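Long-range contacts in minor structural protein 4 (Lactococcus phage Tuc2009, PDB 5E7T), which is probably a building block of the phage baseplate, the tail-tip assembly that recognises and attaches to the host cell, and carries an immunoglobulin-like domain: residues S2-V7 against V61-V66; P16-T21 against M89-E94; I27-N32 against L81-T86; K107-L112 against I124-G129. All coordinates share one frame; numbering follows the deposited sequence.

Interaction 1: residues S2-V7 against V61-V66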
loop_
_atom_site.group_PDB
_atom_site.type_symbol
_atom_site.label_atom_id
_atom_site.label_comp_id
_atom_site.label_asym_id
_atom_site.label_seq_id
_atom_site.Cartn_x
_atom_site.Cartn_y
_atom_site.Cartn_z
ATOM N N SER A 2 16.485 37.571 25.525
ATOM C CA SER A 2 16.735 36.113 25.544
ATOM C C SER A 2 17.449 35.672 24.248
ATOM O O SER A 2 18.309 34.778 24.267
ATOM C CB SER A 2 15.413 35.357 25.692
ATOM O OG SER A 2 14.449 35.783 24.737
ATOM N N GLY A 3 17.086 36.337 23.152
ATOM C CA GLY A 3 17.646 36.114 21.838
ATOM C C GLY A 3 16.916 36.912 20.787
ATOM O O GLY A 3 16.356 37.985 21.047
ATOM N N PHE A 4 16.950 36.365 19.588
ATOM C CA PHE A 4 16.351 36.864 18.373
ATOM C C PHE A 4 15.205 35.912 18.173
ATOM O O PHE A 4 15.405 34.700 18.200
ATOM C CB PHE A 4 17.398 36.785 17.236
ATOM C CG PHE A 4 16.919 36.899 15.813
ATOM C CD1 PHE A 4 16.215 38.017 15.387
ATOM C CD2 PHE A 4 17.244 35.931 14.878
ATOM C CE1 PHE A 4 15.779 38.127 14.063
ATOM C CE2 PHE A 4 16.823 36.049 13.549
ATOM C CZ PHE A 4 16.092 37.145 13.152
ATOM N N ASN A 5 13.990 36.440 18.094
ATOM C CA ASN A 5 12.800 35.620 18.015
ATOM C C ASN A 5 12.028 35.856 16.751
ATOM O O ASN A 5 11.668 37.004 16.448
ATOM C CB ASN A 5 11.923 35.899 19.227
ATOM C CG ASN A 5 12.504 35.373 20.511
ATOM O OD1 ASN A 5 12.335 34.206 20.850
ATOM N ND2 ASN A 5 13.205 36.212 21.259
ATOM N N VAL A 6 11.753 34.762 16.016
ATOM C CA VAL A 6 10.934 34.821 14.803
ATOM C C VAL A 6 9.627 34.091 15.083
ATOM O O VAL A 6 9.652 32.924 15.473
ATOM C CB VAL A 6 11.640 34.320 13.509
ATOM C CG1 VAL A 6 10.670 34.295 12.332
ATOM C CG2 VAL A 6 12.847 35.179 13.174
ATOM N N VAL A 7 8.501 34.783 14.894
ATOM C CA VAL A 7 7.159 34.251 15.104
ATOM C C VAL A 7 6.598 33.651 13.814
ATOM O O VAL A 7 6.580 34.320 12.780
ATOM C CB VAL A 7 6.210 35.336 15.656
ATOM C CG1 VAL A 7 4.786 34.811 15.747
ATOM C CG2 VAL A 7 6.676 35.827 17.018
ATOM N N VAL A 61 10.211 30.914 17.310
ATOM C CA VAL A 61 11.507 30.344 16.983
ATOM C C VAL A 61 12.596 31.221 17.589
ATOM O O VAL A 61 12.866 32.305 17.077
ATOM C CB VAL A 61 11.658 30.167 15.455
ATOM C CG1 VAL A 61 12.933 29.409 15.118
ATOM C CG2 VAL A 61 10.443 29.474 14.850
ATOM N N GLU A 62 13.170 30.785 18.717
ATOM C CA GLU A 62 14.245 31.516 19.390
ATOM C C GLU A 62 15.580 31.034 18.897
ATOM O O GLU A 62 15.959 29.861 19.085
ATOM C CB GLU A 62 14.176 31.390 20.911
ATOM C CG GLU A 62 15.249 32.202 21.611
ATOM C CD GLU A 62 15.127 32.274 23.116
ATOM O OE1 GLU A 62 14.195 32.950 23.610
ATOM O OE2 GLU A 62 15.988 31.684 23.805
ATOM N N LEU A 63 16.308 31.967 18.286
ATOM C CA LEU A 63 17.642 31.754 17.740
ATOM C C LEU A 63 18.666 32.547 18.550
ATOM O O LEU A 63 18.312 33.592 19.113
ATOM C CB LEU A 63 17.673 32.237 16.283
ATOM C CG LEU A 63 16.832 31.451 15.314
ATOM C CD1 LEU A 63 16.437 32.312 14.153
ATOM C CD2 LEU A 63 17.514 30.115 14.908
ATOM N N PRO A 64 19.949 32.121 18.589
ATOM C CA PRO A 64 20.954 32.923 19.303
ATOM C C PRO A 64 21.021 34.353 18.750
ATOM O O PRO A 64 20.906 34.555 17.529
ATOM C CB PRO A 64 22.254 32.144 19.072
ATOM C CG PRO A 64 21.810 30.734 18.803
ATOM C CD PRO A 64 20.562 30.914 17.989
ATOM N N SER A 65 21.145 35.341 19.677
ATOM C CA SER A 65 21.202 36.784 19.422
ATOM C C SER A 65 22.186 37.184 18.314
ATOM O O SER A 65 21.964 38.175 17.620
ATOM C CB SER A 65 21.521 37.531 20.713
ATOM O OG SER A 65 20.357 37.776 21.488
ATOM N N VAL A 66 23.258 36.402 18.145
ATOM C CA VAL A 66 24.293 36.603 17.135
ATOM C C VAL A 66 23.713 36.496 15.688
ATOM O O VAL A 66 24.209 37.185 14.793
ATOM C CB VAL A 66 25.516 35.676 17.406
ATOM C CG1 VAL A 66 25.109 34.217 17.636
ATOM C CG2 VAL A 66 26.591 35.797 16.331
#
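Phe4 and Leu63 face each other as a hydrogen-bonded antiparallel pair, and two straight bonds hold them: Phe4 N to Leu63 O at 3.1 Å and Leu63 N to Phe4 O at 2.9 Å. In both, the N-H points almost straight down the acceptor's C=O bond. A further reciprocal pair joins Val6 and Val61, where the donors tilt somewhat out of the carbonyl planes. The apolar side chains of these four residues all emerge on one face. The Phe4 ring has swung anti to its own amide nitrogen (chi1 164°), which lays its CD2 and CE2 beside Leu63 CD1, the CD2 to CD1 distance being 3.8 Å.

This is the packed half of the contact. Strands 4-10 and 58-63 are neighbours in the large antiparallel sheet of the immunoglobulin-like domain, and the face carrying Phe4, Val6, Val61 and Leu63 turns toward strand 87-94, where Met89 meets Phe4 and Leu63 while Phe91 meets Val6 and Val61.

The other face is looser and more polar. Asn5 and Glu62, a non-hydrogen-bonded pair, run alongside each other, and the Glu62 side chain reaches out fully extended, leaving backbone N and CG anti (chi1 -177°). Its carboxylate thereby arrives beneath Ser2, whose hydroxyl donates to Glu62 OE1 over 3.1 Å, coming from above the carboxylate plane, 53° out of it. Ser2 is exposed, as is Ser65, whose OG rests against Gly3 CA just past the point where strand 58-63 ends and the chain turns off into a short 3-10 segment.

Interaction 2: residues P16-T21 against M89-E94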
loop_
_atom_site.group_PDB
_atom_site.type_symbol
_atom_site.label_atom_id
_atom_site.label_comp_id
_atom_site.label_asym_id
_atom_site.label_seq_id
_atom_site.Cartn_x
_atom_site.Cartn_y
_atom_site.Cartn_z
ATOM N N PRO A 16 3.693 22.385 15.381
ATOM C CA PRO A 16 4.510 22.007 14.212
ATOM C C PRO A 16 5.992 22.170 14.413
ATOM O O PRO A 16 6.425 23.097 15.072
ATOM C CB PRO A 16 4.014 22.947 13.109
ATOM C CG PRO A 16 2.677 23.296 13.500
ATOM C CD PRO A 16 2.739 23.434 15.004
ATOM N N ASP A 17 6.772 21.282 13.831
ATOM C CA ASP A 17 8.202 21.412 13.972
ATOM C C ASP A 17 8.714 22.458 12.997
ATOM O O ASP A 17 8.084 22.701 11.961
ATOM C CB ASP A 17 8.883 20.058 13.780
ATOM C CG ASP A 17 10.366 20.041 14.086
ATOM O OD1 ASP A 17 10.797 20.779 15.019
ATOM O OD2 ASP A 17 11.096 19.260 13.425
ATOM N N VAL A 18 9.828 23.121 13.356
ATOM C CA VAL A 18 10.487 24.121 12.515
ATOM C C VAL A 18 11.943 23.788 12.419
ATOM O O VAL A 18 12.562 23.465 13.434
ATOM C CB VAL A 18 10.253 25.591 12.935
ATOM C CG1 VAL A 18 11.058 26.535 12.053
ATOM C CG2 VAL A 18 8.772 25.957 12.853
ATOM N N LYS A 19 12.480 23.815 11.187
ATOM C CA LYS A 19 13.898 23.606 10.926
ATOM C C LYS A 19 14.474 24.866 10.279
ATOM O O LYS A 19 13.952 25.346 9.262
ATOM C CB LYS A 19 14.156 22.342 10.116
ATOM C CG LYS A 19 14.341 21.133 11.009
ATOM C CD LYS A 19 13.726 19.913 10.364
ATOM C CE LYS A 19 13.629 18.744 11.306
ATOM N NZ LYS A 19 12.644 17.740 10.808
ATOM N N VAL A 20 15.510 25.436 10.921
ATOM C CA VAL A 20 16.159 26.654 10.465
ATOM C C VAL A 20 17.519 26.393 9.792
ATOM O O VAL A 20 18.374 25.653 10.326
ATOM C CB VAL A 20 16.273 27.715 11.589
ATOM C CG1 VAL A 20 16.673 29.076 11.029
ATOM C CG2 VAL A 20 14.970 27.831 12.376
ATOM N N THR A 21 17.691 27.018 8.610
ATOM C CA THR A 21 18.925 27.063 7.836
ATOM C C THR A 21 19.232 28.521 7.471
ATOM O O THR A 21 18.334 29.378 7.433
ATOM C CB THR A 21 18.921 26.178 6.568
ATOM O OG1 THR A 21 17.831 26.527 5.715
ATOM C CG2 THR A 21 18.954 24.703 6.867
ATOM N N MET A 89 17.553 33.432 5.800
ATOM C CA MET A 89 17.299 32.571 6.928
ATOM C C MET A 89 15.988 31.916 6.567
ATOM O O MET A 89 14.991 32.607 6.308
ATOM C CB MET A 89 17.215 33.357 8.209
ATOM C CG MET A 89 17.591 32.546 9.368
ATOM S SD MET A 89 17.819 33.608 10.782
ATOM C CE MET A 89 19.475 34.318 10.393
ATOM N N ARG A 90 16.035 30.590 6.416
ATOM C CA ARG A 90 14.932 29.770 5.959
ATOM C C ARG A 90 14.353 28.972 7.132
ATOM O O ARG A 90 15.113 28.355 7.882
ATOM C CB ARG A 90 15.463 28.843 4.859
ATOM C CG ARG A 90 14.385 28.132 4.095
ATOM C CD ARG A 90 14.882 26.846 3.479
ATOM N NE ARG A 90 13.791 26.213 2.753
ATOM C CZ ARG A 90 13.782 24.959 2.324
ATOM N NH1 ARG A 90 14.803 24.163 2.570
ATOM N NH2 ARG A 90 12.724 24.481 1.680
ATOM N N PHE A 91 13.009 28.984 7.288
ATOM C CA PHE A 91 12.270 28.293 8.353
ATOM C C PHE A 91 11.322 27.301 7.707
ATOM O O PHE A 91 10.429 27.710 6.987
ATOM C CB PHE A 91 11.485 29.314 9.199
ATOM C CG PHE A 91 12.347 30.356 9.885
ATOM C CD1 PHE A 91 12.874 31.432 9.170
ATOM C CD2 PHE A 91 12.626 30.266 11.245
ATOM C CE1 PHE A 91 13.685 32.379 9.798
ATOM C CE2 PHE A 91 13.441 31.218 11.871
ATOM C CZ PHE A 91 13.958 32.268 11.143
ATOM N N VAL A 92 11.540 26.006 7.901
ATOM C CA VAL A 92 10.667 25.016 7.279
ATOM C C VAL A 92 9.782 24.389 8.332
ATOM O O VAL A 92 10.288 23.695 9.233
ATOM C CB VAL A 92 11.414 23.923 6.456
ATOM C CG1 VAL A 92 10.435 23.037 5.696
ATOM C CG2 VAL A 92 12.429 24.530 5.502
ATOM N N ILE A 93 8.448 24.608 8.183
ATOM C CA ILE A 93 7.384 24.056 9.036
ATOM C C ILE A 93 7.070 22.615 8.600
ATOM O O ILE A 93 7.284 22.262 7.432
ATOM C CB ILE A 93 6.125 24.949 8.980
ATOM C CG1 ILE A 93 5.208 24.717 10.195
ATOM C CG2 ILE A 93 5.376 24.792 7.639
ATOM C CD1 ILE A 93 4.222 25.831 10.490
ATOM N N GLU A 94 6.562 21.795 9.528
ATOM C CA GLU A 94 6.167 20.427 9.234
ATOM C C GLU A 94 4.782 20.190 9.802
ATOM O O GLU A 94 4.563 20.406 10.988
ATOM C CB GLU A 94 7.178 19.436 9.827
ATOM C CG GLU A 94 7.048 18.006 9.312
ATOM C CD GLU A 94 7.824 16.928 10.052
ATOM O OE1 GLU A 94 8.804 17.256 10.763
ATOM O OE2 GLU A 94 7.464 15.739 9.890
#
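Strands 17-24 and 87-94 lie side by side near the middle of the main sheet, and this contact is their antiparallel ladder. Its bonding is regular where Lys19 pairs with Val92 and Thr21 with Arg90: Val92 N reaches Lys19 O at 2.8 Å, and Arg90 N reaches Thr21 O at the same 2.8 Å. Toward the far end the ladder frays, for the bond from Glu94 N to Asp17 O is weak and bent to 128°.

The side chains alternate between two faces, one of them turned into the interior of the immunoglobulin-like domain. On that side Val20 CG1 lies over one face of the Phe91 ring, 4.2 Å from its centroid and 19° off the normal, a CH-pi contact. Val18 CG1 meets the same ring near its plane, at the edge, and Pro16 CB abuts Ile93 CG1.

The opposite face is mostly polar. Lys19 NZ forms a salt bridge with Asp17 OD2, whose hydrogen bond is weak, and a long one, 3.9 Å, with Glu94 OE1, so the lysine probably tempers the repulsion between those two carboxylates. Arg90 extends away and salt-bridges Glu79, its guanidinium centre roofed by Val92 CG2, while Thr21 OG1 bonds to a polar side chain of another protein's chain.

Interaction 3: residues I27-N32 against L81-T86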
loop_
_atom_site.group_PDB
_atom_site.type_symbol
_atom_site.label_atom_id
_atom_site.label_comp_id
_atom_site.label_asym_id
_atom_site.label_seq_id
_atom_site.Cartn_x
_atom_site.Cartn_y
_atom_site.Cartn_z
ATOM N N ILE A 27 19.728 31.681 -5.513
ATOM C CA ILE A 27 19.217 32.302 -6.748
ATOM C C ILE A 27 18.249 33.445 -6.456
ATOM O O ILE A 27 17.279 33.248 -5.739
ATOM C CB ILE A 27 18.645 31.281 -7.788
ATOM C CG1 ILE A 27 17.591 30.327 -7.197
ATOM C CG2 ILE A 27 19.789 30.504 -8.454
ATOM C CD1 ILE A 27 16.467 30.073 -8.082
ATOM N N GLY A 28 18.565 34.635 -6.955
ATOM C CA GLY A 28 17.706 35.805 -6.787
ATOM C C GLY A 28 18.107 36.801 -5.719
ATOM O O GLY A 28 17.497 37.877 -5.631
ATOM N N THR A 29 19.146 36.458 -4.915
ATOM C CA THR A 29 19.694 37.295 -3.841
ATOM C C THR A 29 21.093 37.884 -4.140
ATOM O O THR A 29 21.594 38.718 -3.376
ATOM C CB THR A 29 19.689 36.559 -2.535
ATOM O OG1 THR A 29 20.663 35.534 -2.618
ATOM C CG2 THR A 29 18.333 35.988 -2.192
ATOM N N GLU A 30 21.707 37.478 -5.262
ATOM C CA GLU A 30 23.018 37.979 -5.683
ATOM C C GLU A 30 22.916 39.482 -5.911
ATOM O O GLU A 30 21.904 39.955 -6.448
ATOM C CB GLU A 30 23.512 37.268 -6.949
ATOM C CG GLU A 30 23.445 35.756 -6.897
ATOM C CD GLU A 30 22.242 35.151 -7.594
ATOM O OE1 GLU A 30 21.129 35.724 -7.501
ATOM O OE2 GLU A 30 22.419 34.088 -8.231
ATOM N N ALA A 31 23.945 40.226 -5.452
ATOM C CA ALA A 31 23.988 41.685 -5.499
ATOM C C ALA A 31 23.949 42.265 -6.905
ATOM O O ALA A 31 23.164 43.180 -7.142
ATOM C CB ALA A 31 25.180 42.214 -4.723
ATOM N N ASN A 32 24.746 41.715 -7.844
ATOM C CA ASN A 32 24.809 42.200 -9.228
ATOM C C ASN A 32 23.834 41.503 -10.204
ATOM O O ASN A 32 24.003 41.618 -11.418
ATOM C CB ASN A 32 26.238 42.136 -9.755
ATOM C CG ASN A 32 27.230 42.963 -9.000
ATOM O OD1 ASN A 32 26.951 44.086 -8.573
ATOM N ND2 ASN A 32 28.435 42.428 -8.861
ATOM N N LEU A 81 10.839 32.799 4.618
ATOM C CA LEU A 81 12.168 33.285 4.272
ATOM C C LEU A 81 12.379 34.668 4.843
ATOM O O LEU A 81 11.534 35.545 4.666
ATOM C CB LEU A 81 12.362 33.335 2.743
ATOM C CG LEU A 81 12.263 32.040 1.949
ATOM C CD1 LEU A 81 12.476 32.313 0.481
ATOM C CD2 LEU A 81 13.283 31.063 2.369
ATOM N N LEU A 82 13.503 34.871 5.519
ATOM C CA LEU A 82 13.843 36.191 6.044
ATOM C C LEU A 82 15.012 36.644 5.157
ATOM O O LEU A 82 16.115 36.125 5.294
ATOM C CB LEU A 82 14.170 36.115 7.569
ATOM C CG LEU A 82 14.662 37.366 8.338
ATOM C CD1 LEU A 82 13.806 38.612 8.073
ATOM C CD2 LEU A 82 14.658 37.107 9.813
ATOM N N ILE A 83 14.716 37.482 4.135
ATOM C CA ILE A 83 15.695 37.917 3.137
ATOM C C ILE A 83 16.262 39.267 3.473
ATOM O O ILE A 83 15.503 40.234 3.493
ATOM C CB ILE A 83 15.122 37.907 1.683
ATOM C CG1 ILE A 83 14.160 36.715 1.432
ATOM C CG2 ILE A 83 16.264 37.936 0.667
ATOM C CD1 ILE A 83 13.553 36.627 0.029
ATOM N N ASN A 84 17.592 39.352 3.695
ATOM C CA ASN A 84 18.313 40.599 3.963
ATOM C C ASN A 84 19.452 40.696 2.962
ATOM O O ASN A 84 20.530 40.131 3.164
ATOM C CB ASN A 84 18.815 40.672 5.410
ATOM C CG ASN A 84 19.711 41.855 5.719
ATOM O OD1 ASN A 84 19.494 42.992 5.270
ATOM N ND2 ASN A 84 20.751 41.596 6.493
ATOM N N GLY A 85 19.169 41.351 1.847
ATOM C CA GLY A 85 20.114 41.478 0.754
ATOM C C GLY A 85 20.415 40.136 0.123
ATOM O O GLY A 85 19.560 39.530 -0.549
ATOM N N THR A 86 21.621 39.648 0.443
ATOM C CA THR A 86 22.314 38.437 -0.006
ATOM C C THR A 86 22.049 37.239 0.924
ATOM O O THR A 86 22.226 36.086 0.513
ATOM C CB THR A 86 23.805 38.838 -0.018
ATOM O OG1 THR A 86 24.372 38.629 -1.299
ATOM C CG2 THR A 86 24.637 38.190 1.069
HETATM O O HOH W 1 20.819 33.887 -0.010
#
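Thr29 and Thr86 bring their backbones together where neither is in regular structure, the two CA atoms 4.8 Å apart, and the nearest thing to a main-chain bond is a CA-H...O contact from Thr86 CA to Thr29 O at 3.5 Å with 150° at the hydrogen. Thr29 does the reaching. Its CB sits 3.6 Å from Gly85 O, and the two branches divide the work: with chi1 at 70°, the hydroxyl stands between backbone nitrogen and carbonyl carbon and faces Thr86 O, while the methyl CG2, anti to the carbonyl carbon, slants across to the CG2 methyl of Ile83. To one side of hydroxyl and carbonyl sits a water that donates to both, 3.1 Å from Thr29 OG1 and 2.7 Å from Thr86 O, linking two oxygens already close together.

Gly85 and Thr86 form the tight turn of the beta-hairpin that joins strands 79-84 and 87-94; their backbone angles are close to those of a type II' turn, whose i+1 position, with its positive phi, readily takes a glycine. Against this turn leans the long loop between strands 17-24 and 45-55. Each threonine hydroxyl has its own partner just outside the contact, Thr29 OG1 at Ser26 O and Thr86 OG1 at Asn25 OD1, which ties both to the residues just after strand 17-24. Within the loop, Gly28 N donates to Glu30 OE1 over 2.8 Å, meeting the carboxylate on its syn side, 33° out of plane. Other chains of the assembly border this region: Ile27 makes backbone hydrogen bonds to one, and a basic side chain of it packs on Ile83.

Interaction 4: residues K107-L112 against I124-G129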
loop_
_atom_site.group_PDB
_atom_site.type_symbol
_atom_site.label_atom_id
_atom_site.label_comp_id
_atom_site.label_asym_id
_atom_site.label_seq_id
_atom_site.Cartn_x
_atom_site.Cartn_y
_atom_site.Cartn_z
ATOM N N LYS A 107 7.324 42.375 22.300
ATOM C CA LYS A 107 7.729 41.232 23.096
ATOM C C LYS A 107 7.073 41.192 24.497
ATOM O O LYS A 107 6.914 42.223 25.161
ATOM C CB LYS A 107 9.275 41.143 23.162
ATOM C CG LYS A 107 9.903 40.665 21.839
ATOM C CD LYS A 107 11.341 40.137 21.989
ATOM C CE LYS A 107 11.858 39.449 20.739
ATOM N NZ LYS A 107 13.311 39.137 20.839
ATOM N N PRO A 108 6.714 39.973 24.949
ATOM C CA PRO A 108 6.023 39.833 26.236
ATOM C C PRO A 108 6.799 40.250 27.475
ATOM O O PRO A 108 7.995 39.968 27.539
ATOM C CB PRO A 108 5.685 38.340 26.307
ATOM C CG PRO A 108 6.375 37.696 25.227
ATOM C CD PRO A 108 6.777 38.689 24.225
ATOM N N PRO A 109 6.113 40.845 28.490
ATOM C CA PRO A 109 6.790 41.244 29.740
ATOM C C PRO A 109 7.522 40.096 30.457
ATOM O O PRO A 109 7.274 38.938 30.110
ATOM C CB PRO A 109 5.653 41.841 30.567
ATOM C CG PRO A 109 4.691 42.319 29.553
ATOM C CD PRO A 109 4.699 41.251 28.518
ATOM N N THR A 110 8.431 40.394 31.435
ATOM C CA THR A 110 9.266 39.327 31.978
ATOM C C THR A 110 9.282 39.070 33.492
ATOM O O THR A 110 8.967 37.944 33.902
ATOM C CB THR A 110 10.726 39.521 31.521
ATOM O OG1 THR A 110 10.740 39.729 30.118
ATOM C CG2 THR A 110 11.614 38.311 31.829
ATOM N N ASN A 111 9.817 39.961 34.293
ATOM C CA ASN A 111 9.987 39.540 35.669
ATOM C C ASN A 111 8.781 39.869 36.495
ATOM O O ASN A 111 8.756 40.882 37.201
ATOM C CB ASN A 111 11.301 40.071 36.245
ATOM C CG ASN A 111 12.510 39.488 35.528
ATOM O OD1 ASN A 111 12.977 39.991 34.490
ATOM N ND2 ASN A 111 13.008 38.371 36.037
ATOM N N LEU A 112 7.757 39.011 36.392
ATOM C CA LEU A 112 6.513 39.225 37.121
ATOM C C LEU A 112 6.696 38.981 38.613
ATOM O O LEU A 112 7.166 37.911 39.008
ATOM C CB LEU A 112 5.375 38.379 36.530
ATOM C CG LEU A 112 4.613 38.999 35.359
ATOM C CD1 LEU A 112 5.399 38.921 34.084
ATOM C CD2 LEU A 112 3.306 38.304 35.151
ATOM N N ILE A 124 1.054 43.824 41.041
ATOM C CA ILE A 124 1.788 43.071 40.043
ATOM C C ILE A 124 2.722 44.042 39.363
ATOM O O ILE A 124 2.282 45.122 38.969
ATOM C CB ILE A 124 0.867 42.262 39.075
ATOM C CG1 ILE A 124 1.669 41.534 37.968
ATOM C CG2 ILE A 124 -0.249 43.121 38.470
ATOM C CD1 ILE A 124 2.540 40.340 38.430
ATOM N N SER A 125 4.017 43.696 39.301
ATOM C CA SER A 125 5.062 44.506 38.682
ATOM C C SER A 125 5.816 43.628 37.692
ATOM O O SER A 125 5.870 42.409 37.867
ATOM C CB SER A 125 6.007 45.044 39.743
ATOM O OG SER A 125 5.281 45.561 40.847
ATOM N N TRP A 126 6.360 44.221 36.634
ATOM C CA TRP A 126 7.072 43.466 35.611
ATOM C C TRP A 126 8.171 44.329 34.955
ATOM O O TRP A 126 8.388 45.480 35.361
ATOM C CB TRP A 126 6.064 42.913 34.565
ATOM C CG TRP A 126 5.250 43.991 33.904
ATOM C CD1 TRP A 126 5.572 44.677 32.772
ATOM C CD2 TRP A 126 4.047 44.594 34.411
ATOM N NE1 TRP A 126 4.661 45.681 32.551
ATOM C CE2 TRP A 126 3.695 45.632 33.522
ATOM C CE3 TRP A 126 3.215 44.336 35.516
ATOM C CZ2 TRP A 126 2.537 46.402 33.690
ATOM C CZ3 TRP A 126 2.090 45.124 35.707
ATOM C CH2 TRP A 126 1.756 46.140 34.799
ATOM N N GLU A 127 8.851 43.763 33.940
ATOM C CA GLU A 127 9.902 44.419 33.157
ATOM C C GLU A 127 9.623 44.179 31.645
ATOM O O GLU A 127 9.278 43.058 31.279
ATOM C CB GLU A 127 11.282 43.821 33.514
ATOM C CG GLU A 127 11.693 43.892 34.976
ATOM C CD GLU A 127 13.016 43.236 35.335
ATOM O OE1 GLU A 127 13.900 43.127 34.452
ATOM O OE2 GLU A 127 13.181 42.866 36.521
ATOM N N ASN A 128 9.807 45.203 30.777
ATOM C CA ASN A 128 9.600 45.106 29.320
ATOM C C ASN A 128 10.549 44.071 28.672
ATOM O O ASN A 128 11.731 44.012 29.032
ATOM C CB ASN A 128 9.793 46.482 28.668
ATOM C CG ASN A 128 9.462 46.554 27.190
ATOM O OD1 ASN A 128 10.243 46.138 26.317
ATOM N ND2 ASN A 128 8.328 47.161 26.871
ATOM N N GLY A 129 10.022 43.292 27.719
ATOM C CA GLY A 129 10.769 42.259 27.000
ATOM C C GLY A 129 11.939 42.768 26.179
ATOM O O GLY A 129 11.761 43.496 25.201
#
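Thr110 N donates to Glu127 O over 2.8 Å; it lies in the carbonyl plane, and the N-H...O angle is a bent 141°. The same oxygen also lies near Pro109 CA, a poorly directed CA-H...O contact at best. Directly after Thr110 comes an inverse gamma turn centred on Asn111, closed weakly from Leu112 N to Thr110 O; it leads the chain into the two-stranded antiparallel sheet of strands 113-115 and 122-125. The Asn111 carbonyl oxygen meets Trp126 CA at 3.5 Å in a nearly straight CA-H...O contact.

With CG of Trp126 set between its backbone nitrogen and carbonyl carbon (chi1 58°), the indole runs alongside Pro109, whose CB approaches CD1 to 3.6 Å. The ring also stacks edge-to-face with Tyr231 of Minor structural protein 5, and Ile124 and Ser125 continue the sheet into that neighbouring chain, making this contact part of a subunit interface. Asn111 and Glu127 lean across each other on the exposed side. On the buried side, Leu112 CD2 touches the outer methyl of Ile124, CD1, at 3.9 Å.

Overall arrangement
Interactions 1, 2 and 3 all draw on the eight-stranded antiparallel sheet of the immunoglobulin-like domain. Interactions 1 and 2 have centres 13 Å apart and meet across the apolar interior; interaction 3, nested along the chain inside the loop closed by interaction 2, has one segment on strand 79-84, next to strand 87-94 of interaction 2. Because segments of interaction 1 alternate with those of 2 and 3, these closures interlock. Interaction 4 follows in series, about 36 Å from interaction 3 between centres; its Lys107 reaches Asn5 and Gly3 of interaction 1, whose centre is about 18 Å away. The chain thus has an interlocked sheet and a C-terminal arm that pairs with another chain, consistent with a baseplate component.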